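Local coordinates for glucan-binding protein C, GbpC (Streptococcus mutans UA159, PDB 5UQZ) that probably binds glucan and mediates both sucrose-dependent and sucrose-independent adherence at the bacterial surface, its globular domain carrying a bound calcium ion, at residues L74-V79 / V170-D175; I132-D137 / I154-N159. One frame throughout, in Å; residues are numbered along the deposited sequence. Where two conformers were deposited one is given.

Contact 1: L74-V79 / V170-D175; sequences LSIEGV and VNLFHD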
loop_
_atom_site.group_PDB
_atom_site.type_symbol
_atom_site.label_atom_id
_atom_site.label_comp_id
_atom_site.label_asym_id
_atom_site.label_seq_id
_atom_site.Cartn_x
_atom_site.Cartn_y
_atom_site.Cartn_z
ATOM N N LEU A 74 2.549 17.977 12.926
ATOM C CA LEU A 74 1.484 18.403 12.033
ATOM C C LEU A 74 0.850 19.723 12.435
ATOM O O LEU A 74 0.602 19.953 13.614
ATOM C CB LEU A 74 0.258 17.475 12.343
ATOM C CG LEU A 74 0.435 16.035 11.944
ATOM C CD1 LEU A 74 -0.611 15.136 12.576
ATOM C CD2 LEU A 74 0.483 15.842 10.422
ATOM N N SER A 75 0.451 20.509 11.436
ATOM C CA SER A 75 -0.420 21.665 11.576
ATOM C C SER A 75 -1.491 21.521 10.515
ATOM O O SER A 75 -1.167 21.321 9.339
ATOM C CB SER A 75 0.382 22.961 11.327
ATOM O OG SER A 75 -0.431 24.104 11.477
ATOM N N ILE A 76 -2.755 21.574 10.928
ATOM C CA ILE A 76 -3.853 21.183 10.050
ATOM C C ILE A 76 -4.806 22.359 9.906
ATOM O O ILE A 76 -5.225 22.937 10.913
ATOM C CB ILE A 76 -4.593 19.952 10.623
ATOM C CG1 ILE A 76 -3.657 18.772 10.848
ATOM C CG2 ILE A 76 -5.767 19.565 9.737
ATOM C CD1 ILE A 76 -4.264 17.680 11.760
ATOM N N GLU A 77 -5.174 22.666 8.672
ATOM C CA GLU A 77 -6.156 23.681 8.373
ATOM C C GLU A 77 -7.290 23.069 7.567
ATOM O O GLU A 77 -7.071 22.232 6.690
ATOM C CB GLU A 77 -5.525 24.817 7.560
ATOM C CG GLU A 77 -6.447 26.024 7.393
ATOM C CD GLU A 77 -5.857 27.166 6.571
ATOM O OE1 GLU A 77 -4.708 27.055 6.065
ATOM O OE2 GLU A 77 -6.549 28.205 6.422
ATOM N N GLY A 78 -8.515 23.463 7.895
ATOM C CA GLY A 78 -9.678 23.086 7.115
ATOM C C GLY A 78 -10.469 21.909 7.657
ATOM O O GLY A 78 -11.487 21.563 7.060
ATOM N N VAL A 79 -10.046 21.264 8.734
ATOM C CA VAL A 79 -10.790 20.148 9.331
ATOM C C VAL A 79 -11.706 20.715 10.387
ATOM O O VAL A 79 -11.257 21.467 11.268
ATOM C CB VAL A 79 -9.825 19.117 9.948
ATOM C CG1 VAL A 79 -10.599 18.109 10.800
ATOM C CG2 VAL A 79 -9.064 18.385 8.826
ATOM N N VAL A 170 -10.698 9.399 8.743
ATOM C CA VAL A 170 -9.288 9.476 8.379
ATOM C C VAL A 170 -8.430 9.330 9.615
ATOM O O VAL A 170 -8.662 10.009 10.632
ATOM C CB VAL A 170 -8.951 10.813 7.686
ATOM C CG1 VAL A 170 -7.445 10.953 7.459
ATOM C CG2 VAL A 170 -9.697 10.885 6.366
ATOM N N ASN A 171 -7.409 8.485 9.527
ATOM C CA ASN A 171 -6.273 8.478 10.441
ATOM C C ASN A 171 -5.122 9.101 9.653
ATOM O O ASN A 171 -4.667 8.529 8.645
ATOM C CB ASN A 171 -5.973 7.034 10.819
ATOM C CG ASN A 171 -4.931 6.902 11.905
ATOM O OD1 ASN A 171 -4.494 7.878 12.544
ATOM N ND2 ASN A 171 -4.560 5.662 12.154
ATOM N N LEU A 172 -4.746 10.319 10.039
ATOM C CA LEU A 172 -3.700 11.067 9.382
ATOM C C LEU A 172 -2.414 10.883 10.172
ATOM O O LEU A 172 -2.294 11.328 11.326
ATOM C CB LEU A 172 -4.076 12.546 9.350
ATOM C CG LEU A 172 -3.047 13.478 8.717
ATOM C CD1 LEU A 172 -3.029 13.329 7.238
ATOM C CD2 LEU A 172 -3.389 14.965 9.057
ATOM N N PHE A 173 -1.416 10.254 9.563
ATOM C CA PHE A 173 -0.168 9.976 10.303
ATOM C C PHE A 173 0.668 11.228 10.446
ATOM O O PHE A 173 0.766 12.055 9.526
ATOM C CB PHE A 173 0.592 8.899 9.517
ATOM C CG PHE A 173 -0.191 7.590 9.475
ATOM C CD1 PHE A 173 -0.404 6.858 10.662
ATOM C CD2 PHE A 173 -0.831 7.182 8.303
ATOM C CE1 PHE A 173 -1.154 5.698 10.628
ATOM C CE2 PHE A 173 -1.590 6.027 8.290
ATOM C CZ PHE A 173 -1.750 5.288 9.457
ATOM N N HIS A 174 1.329 11.372 11.601
ATOM C CA HIS A 174 2.180 12.552 11.755
ATOM C C HIS A 174 3.408 12.467 10.855
ATOM O O HIS A 174 3.973 13.505 10.514
ATOM C CB HIS A 174 2.539 12.815 13.213
ATOM C CG HIS A 174 3.461 11.814 13.812
ATOM N ND1 HIS A 174 4.825 11.986 13.783
ATOM C CD2 HIS A 174 3.230 10.636 14.426
ATOM C CE1 HIS A 174 5.395 10.945 14.372
ATOM N NE2 HIS A 174 4.446 10.132 14.797
ATOM N N ASP A 175 3.816 11.244 10.465
ATOM C CA ASP A 175 4.890 11.054 9.498
ATOM C C ASP A 175 4.288 11.121 8.092
ATOM O O ASP A 175 3.534 10.216 7.699
ATOM C CB ASP A 175 5.567 9.704 9.756
ATOM C CG ASP A 175 6.703 9.402 8.765
ATOM O OD1 ASP A 175 6.784 10.038 7.704
ATOM O OD2 ASP A 175 7.492 8.480 9.034
#
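Leu74 and Ile76 both hold their leading branch beside the backbone N and anti to the carbonyl carbon (chi1 -68° and -57°), whereas Leu172 sends CG anti to its own N (chi1 178°); these torsions carry the branch ends of side chains that already face one another into the interface between two β-sheets. The contact belongs to the core of the β-supersandwich that forms the globular part of this fragment, probably its glucan-binding region: strand 73-77 lies in one antiparallel sheet and strand 167-172 in the other. Ile76 and Leu172 meet tip to tip, CD1 of Ile76 standing 3.9 Å from CD2 of Leu172. The same methyl of Leu172 also reaches Leu74, at 4.2 Å from its CD2, and so serves two residues on one face of the facing strand. Leu74 has the larger share of the contact. It crosses His174 at about a right angle, and its CD1 rests 3.9 Å from CA and 4.0 Å from CB of His174. Only 189 Å² is buried, and the side-chain pairs are apolar, as expected of strands from facing sheets that exchange no backbone bonds. Past the end of strand 167-172 the backbone swings toward Leu74, His174 CA coming to 5.9 Å from Leu74 CA. The His174 ring, however, is led off from Leu74, and its ND1 is hydrogen-bonded to Ala72 O, just ahead of strand 73-77. Phe173 points the other way, where its ring meets that of Trp328, and its side chain is about 12 Å from the bound calcium ion. Thr122, Val134 and Tyr136 also touch Leu74, so the leucine is enclosed by both sheets. The CD2 of Leu74 that meets Leu172 also lies 3.9 Å from the carbonyl O of Phe173.

Contact 2: I132-D137 / I154-N159; sequences ISVTYD and INYTLN
Tyr136 and Tyr156 approach from opposite directions on the buried face of this strand pair and join through their phenol groups: Tyr156 OH donates to Tyr136 OH over 2.9 Å. Tyr136 OH lies in the plane of the Tyr156 ring, at its edge, so the rings meet through their rims and do not stack. Each ring is also backed by a residue two positions earlier on its own strand. Val134 CG1 sits 3.4 Å above the plane of the Tyr136 ring, and Ile154 CG2 is equally far above that of Tyr156, both displaced toward the rim. Across the strands, Val134 CG2 abuts the edge of the Tyr156 ring at CE1 (3.7 Å), while CG1 of Ile154 comes as near, 3.7 Å, to CE1 of Tyr136. With chi1 at -56° in both tyrosines, CG is anti to the carbonyl carbon, and the side chains extend to where the two hydroxyls can meet. Ile132 extends the packing, its CG1 lying 3.9 Å from CB of Tyr156. Leu172 of the facing sheet touches Val134 and both tyrosines, closing this tight side.

The other face is polar and looser. There Ser133 and Asn155, both partly exposed, form a non-hydrogen-bonded pair linked by one less certain side-chain bond: in one of two Ser133 conformers, OG donates to OD1 of Asn155 at 2.8 Å, in the carbonyl plane. Between the faces, the backbone is fixed by two hydrogen-bonded pairs, Ile132 with Tyr156 and Val134 with Ile154; the bond from Ile132 N to Tyr156 O is nearly straight, at 177° about the hydrogen. Two-faced pairing of this sort, with strand directions 154° apart, is that of a twisted antiparallel ladder within a β-sandwich sheet, largely apolar inside apart from the paired phenol hydroxyls, and polar outside.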
loop_
_atom_site.group_PDB
_atom_site.type_symbol
_atom_site.label_atom_id
_atom_site.label_comp_id
_atom_site.label_asym_id
_atom_site.label_seq_id
_atom_site.Cartn_x
_atom_site.Cartn_y
_atom_site.Cartn_z
ATOM N N ILE A 132 -8.500 20.305 2.723
ATOM C CA ILE A 132 -7.734 20.519 3.923
ATOM C C ILE A 132 -6.268 20.654 3.552
ATOM O O ILE A 132 -5.826 20.197 2.496
ATOM C CB ILE A 132 -7.960 19.413 4.951
ATOM C CG1 ILE A 132 -7.265 18.133 4.576
ATOM C CG2 ILE A 132 -9.460 19.220 5.173
ATOM C CD1 ILE A 132 -7.290 17.022 5.614
ATOM N N SER A 133 -5.507 21.327 4.415
ATOM C CA SER A 133 -4.097 21.542 4.182
ATOM C C SER A 133 -3.314 21.129 5.411
ATOM O O SER A 133 -3.559 21.653 6.500
ATOM C CB SER A 133 -3.915 23.016 3.818
ATOM O OG SER A 133 -2.615 23.301 3.438
ATOM N N VAL A 134 -2.364 20.235 5.221
ATOM C CA VAL A 134 -1.588 19.718 6.344
ATOM C C VAL A 134 -0.136 20.092 6.141
ATOM O O VAL A 134 0.463 19.772 5.103
ATOM C CB VAL A 134 -1.719 18.192 6.453
ATOM C CG1 VAL A 134 -0.954 17.670 7.663
ATOM C CG2 VAL A 134 -3.194 17.773 6.506
ATOM N N THR A 135 0.443 20.795 7.116
ATOM C CA THR A 135 1.862 21.166 7.066
ATOM C C THR A 135 2.613 20.315 8.053
ATOM O O THR A 135 2.257 20.267 9.234
ATOM C CB THR A 135 2.023 22.655 7.394
ATOM O OG1 THR A 135 1.278 23.426 6.398
ATOM C CG2 THR A 135 3.460 23.075 7.332
ATOM N N TYR A 136 3.668 19.663 7.556
ATOM C CA TYR A 136 4.481 18.767 8.366
ATOM C C TYR A 136 5.857 19.392 8.521
ATOM O O TYR A 136 6.506 19.785 7.522
ATOM C CB TYR A 136 4.662 17.425 7.661
ATOM C CG TYR A 136 3.394 16.687 7.259
ATOM C CD1 TYR A 136 2.702 17.016 6.097
ATOM C CD2 TYR A 136 2.892 15.619 8.052
ATOM C CE1 TYR A 136 1.585 16.308 5.689
ATOM C CE2 TYR A 136 1.800 14.891 7.626
ATOM C CZ TYR A 136 1.153 15.228 6.442
ATOM O OH TYR A 136 0.096 14.502 5.979
ATOM N N ASP A 137 6.329 19.500 9.746
ATOM C CA ASP A 137 7.690 19.970 9.931
ATOM C C ASP A 137 8.397 19.121 10.963
ATOM O O ASP A 137 7.874 18.100 11.390
ATOM C CB ASP A 137 7.852 21.475 10.001
ATOM C CG ASP A 137 7.144 22.039 11.152
ATOM O OD1 ASP A 137 6.600 21.305 11.943
ATOM O OD2 ASP A 137 7.169 23.258 11.328
ATOM N N ILE A 154 0.845 18.992 2.411
ATOM C CA ILE A 154 -0.008 18.116 1.619
ATOM C C ILE A 154 -1.425 18.609 1.747
ATOM O O ILE A 154 -1.961 18.717 2.865
ATOM C CB ILE A 154 0.123 16.627 2.024
ATOM C CG1 ILE A 154 1.592 16.209 2.040
ATOM C CG2 ILE A 154 -0.715 15.780 1.033
ATOM C CD1 ILE A 154 1.822 14.732 2.375
ATOM N N ASN A 155 -2.061 18.894 0.598
ATOM C CA ASN A 155 -3.474 19.200 0.564
ATOM C C ASN A 155 -4.232 17.946 0.188
ATOM O O ASN A 155 -3.784 17.176 -0.663
ATOM C CB ASN A 155 -3.729 20.286 -0.501
ATOM C CG ASN A 155 -3.137 21.609 -0.113
ATOM O OD1 ASN A 155 -2.841 21.857 1.061
ATOM N ND2 ASN A 155 -2.868 22.447 -1.090
ATOM N N TYR A 156 -5.383 17.747 0.837
ATOM C CA TYR A 156 -6.242 16.596 0.580
ATOM C C TYR A 156 -7.669 17.091 0.397
ATOM O O TYR A 156 -8.153 17.929 1.178
ATOM C CB TYR A 156 -6.272 15.626 1.795
ATOM C CG TYR A 156 -4.930 15.132 2.252
ATOM C CD1 TYR A 156 -4.176 15.811 3.204
ATOM C CD2 TYR A 156 -4.477 13.899 1.831
ATOM C CE1 TYR A 156 -2.984 15.291 3.724
ATOM C CE2 TYR A 156 -3.269 13.358 2.331
ATOM C CZ TYR A 156 -2.547 14.041 3.291
ATOM O OH TYR A 156 -1.377 13.498 3.750
ATOM N N THR A 157 -8.364 16.516 -0.586
ATOM C CA THR A 157 -9.788 16.831 -0.808
ATOM C C THR A 157 -10.532 15.523 -1.061
ATOM O O THR A 157 -10.193 14.783 -1.996
ATOM C CB THR A 157 -9.995 17.741 -2.023
ATOM O OG1 THR A 157 -9.197 18.911 -1.842
ATOM C CG2 THR A 157 -11.460 18.151 -2.143
ATOM N N LEU A 158 -11.565 15.281 -0.259
ATOM C CA LEU A 158 -12.423 14.114 -0.488
ATOM C C LEU A 158 -13.427 14.468 -1.589
ATOM O O LEU A 158 -14.177 15.441 -1.443
ATOM C CB LEU A 158 -13.155 13.790 0.813
ATOM C CG LEU A 158 -14.057 12.541 0.759
ATOM C CD1 LEU A 158 -13.257 11.246 0.614
ATOM C CD2 LEU A 158 -14.925 12.470 2.017
ATOM N N ASN A 159 -13.408 13.741 -2.705
ATOM C CA ASN A 159 -14.295 14.066 -3.824
ATOM C C ASN A 159 -15.595 13.279 -3.763
ATOM O O ASN A 159 -16.602 13.696 -4.338
ATOM C CB ASN A 159 -13.623 13.736 -5.165
ATOM C CG ASN A 159 -12.319 14.478 -5.312
ATOM O OD1 ASN A 159 -12.277 15.718 -5.128
ATOM N ND2 ASN A 159 -11.255 13.746 -5.590
#

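Overall arrangement
From the N terminus the chain runs through the long helix 3-51 into the globular domain and reaches strand 73-77. Strand 132-137 then pairs with it antiparallel, Ser75 O probably accepting from Thr135 N at 2.8 Å, and 151-160 pairs with 132-137, closing the short loop of contact 2. Strand 167-172 follows directly but enters the second sheet, and contact 1 there closes the wider loop that began at 74-79 and contains contact 2 entirely. The two contacts therefore nest without crossing. Contact 2 joins neighbours within one sheet and contact 1 bridges the two sheets; their centres are 7 Å apart, with Leu74 and Tyr136 touching between them.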